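PDB 3Q4H: ESAT-6-like protein EsxG from Mycobacterium smegmatis, which is probably exported by a type VII (ESX) secretion system together with a partner protein, as in other CFP-10-like WXG100 proteins. Local coordinates for residues S28-A33 / A57-V62. Residues are numbered along the deposited sequence; the frame is centred on the assembly and turned at random.
Sequences STIAQA and ARFVEV
Phe59 reaches across from helix 47-77 and meets Ile30 and Ala33 of helix 8-38 with the far end of its ring. Its CG lies anti to the backbone N (chi1 175°), which extends the ring toward the facing helix, and CZ makes the nearest approaches. Phe59 CZ lies 4.1 Å from Ile30 CG2, the branch that the isoleucine's first torsion turns to the ring while CG1 stays beside the backbone N. The carbonyl oxygen Ile30 O sits at the ring edge near its plane, 4.0 Å from Phe59 CZ. One turn on, Ala33 points its methyl toward the partner helix, and Ala33 CB comes within 4.3 Å of Phe59 CZ from an oblique direction.

No hydrogen bond joins the two segments, and they bury just 104 Å² together; the contact is van der Waals packing of one ring against Ile30 CG2, Ala33 CB and the Ile30 carbonyl oxygen. The nearest CA atoms, those of Ile30 and Val60, are 9.3 Å apart, a gap that Phe59 bridges. Ile30 also packs on Ser63 and Val66, and the ring of Phe59 meets an aromatic side chain of another protein's chain, with the planes at about 60°. The arrangement belongs to the antiparallel helical hairpin of the WXG100 fold, here packed against a partner protein.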
loop_
_atom_site.group_PDB
_atom_site.type_symbol
_atom_site.label_atom_id
_atom_site.label_comp_id
_atom_site.label_asym_id
_atom_site.label_seq_id
_atom_site.Cartn_x
_atom_site.Cartn_y
_atom_site.Cartn_z
ATOM N N SER A 28 -2.810 8.758 -2.010
ATOM C CA SER A 28 -1.615 9.598 -2.085
ATOM C C SER A 28 -1.645 10.531 -3.300
ATOM O O SER A 28 -1.315 11.706 -3.198
ATOM C CB SER A 28 -0.364 8.715 -2.137
ATOM O OG SER A 28 0.816 9.496 -2.038
ATOM N N THR A 29 -2.034 9.984 -4.450
ATOM C CA THR A 29 -2.185 10.759 -5.674
ATOM C C THR A 29 -3.246 11.839 -5.549
ATOM O O THR A 29 -3.023 12.959 -5.995
ATOM C CB THR A 29 -2.565 9.853 -6.823
ATOM O OG1 THR A 29 -1.537 8.870 -6.984
ATOM C CG2 THR A 29 -2.737 10.648 -8.121
ATOM N N ILE A 30 -4.390 11.499 -4.953
ATOM C CA ILE A 30 -5.438 12.470 -4.675
ATOM C C ILE A 30 -4.900 13.627 -3.826
ATOM O O ILE A 30 -5.203 14.787 -4.101
ATOM C CB ILE A 30 -6.650 11.820 -3.940
ATOM C CG1 ILE A 30 -7.435 10.922 -4.894
ATOM C CG2 ILE A 30 -7.605 12.879 -3.381
ATOM C CD1 ILE A 30 -8.524 10.129 -4.229
ATOM N N ALA A 31 -4.104 13.295 -2.804
ATOM C CA ALA A 31 -3.528 14.280 -1.877
ATOM C C ALA A 31 -2.499 15.190 -2.551
ATOM O O ALA A 31 -2.488 16.405 -2.330
ATOM C CB ALA A 31 -2.912 13.580 -0.698
ATOM N N GLN A 32 -1.640 14.605 -3.378
ATOM C CA GLN A 32 -0.694 15.394 -4.169
ATOM C C GLN A 32 -1.390 16.269 -5.217
ATOM O O GLN A 32 -0.909 17.342 -5.549
ATOM C CB GLN A 32 0.326 14.481 -4.860
ATOM C CG GLN A 32 1.273 13.783 -3.900
ATOM C CD GLN A 32 2.408 13.082 -4.622
ATOM O OE1 GLN A 32 2.541 11.853 -4.561
ATOM N NE2 GLN A 32 3.232 13.860 -5.321
ATOM N N ALA A 33 -2.513 15.804 -5.749
ATOM C CA ALA A 33 -3.266 16.593 -6.718
ATOM C C ALA A 33 -3.902 17.795 -6.031
ATOM O O ALA A 33 -4.010 18.870 -6.617
ATOM C CB ALA A 33 -4.320 15.741 -7.395
ATOM N N ALA A 57 -14.322 22.493 -4.097
ATOM C CA ALA A 57 -15.245 21.926 -3.093
ATOM C C ALA A 57 -15.872 20.609 -3.554
ATOM O O ALA A 57 -16.141 19.719 -2.753
ATOM C CB ALA A 57 -16.334 22.928 -2.755
ATOM N N ARG A 58 -16.109 20.515 -4.856
ATOM C CA ARG A 58 -16.600 19.304 -5.489
ATOM C C ARG A 58 -15.534 18.199 -5.452
ATOM O O ARG A 58 -15.815 17.048 -5.096
ATOM C CB ARG A 58 -16.987 19.631 -6.933
ATOM C CG ARG A 58 -17.345 18.450 -7.800
ATOM C CD ARG A 58 -18.475 17.660 -7.199
ATOM N NE ARG A 58 -18.894 16.587 -8.087
ATOM C CZ ARG A 58 -19.793 15.659 -7.776
ATOM N NH1 ARG A 58 -20.387 15.653 -6.585
ATOM N NH2 ARG A 58 -20.091 14.722 -8.669
ATOM N N PHE A 59 -14.310 18.557 -5.820
ATOM C CA PHE A 59 -13.216 17.606 -5.814
ATOM C C PHE A 59 -12.959 17.062 -4.406
ATOM O O PHE A 59 -12.781 15.853 -4.219
ATOM C CB PHE A 59 -11.962 18.263 -6.361
ATOM C CG PHE A 59 -10.749 17.392 -6.296
ATOM C CD1 PHE A 59 -10.543 16.400 -7.240
ATOM C CD2 PHE A 59 -9.803 17.571 -5.299
ATOM C CE1 PHE A 59 -9.424 15.601 -7.187
ATOM C CE2 PHE A 59 -8.683 16.775 -5.243
ATOM C CZ PHE A 59 -8.495 15.785 -6.187
ATOM N N VAL A 60 -12.940 17.953 -3.419
ATOM C CA VAL A 60 -12.767 17.542 -2.025
ATOM C C VAL A 60 -13.899 16.614 -1.569
ATOM O O VAL A 60 -13.649 15.675 -0.820
ATOM C CB VAL A 60 -12.618 18.766 -1.067
ATOM C CG1 VAL A 60 -12.742 18.355 0.391
ATOM C CG2 VAL A 60 -11.285 19.444 -1.304
ATOM N N GLU A 61 -15.124 16.853 -2.036
ATOM C CA GLU A 61 -16.253 15.958 -1.728
ATOM C C GLU A 61 -16.073 14.551 -2.328
ATOM O O GLU A 61 -16.283 13.550 -1.651
ATOM C CB GLU A 61 -17.591 16.542 -2.209
ATOM C CG GLU A 61 -18.675 15.457 -2.405
ATOM C CD GLU A 61 -20.056 15.989 -2.750
ATOM O OE1 GLU A 61 -20.204 17.199 -3.044
ATOM O OE2 GLU A 61 -21.000 15.168 -2.726
ATOM N N VAL A 62 -15.721 14.485 -3.606
ATOM C CA VAL A 62 -15.649 13.209 -4.301
ATOM C C VAL A 62 -14.475 12.357 -3.790
ATOM O O VAL A 62 -14.596 11.128 -3.724
ATOM C CB VAL A 62 -15.572 13.409 -5.825
ATOM C CG1 VAL A 62 -15.506 12.078 -6.546
ATOM C CG2 VAL A 62 -16.764 14.193 -6.304
#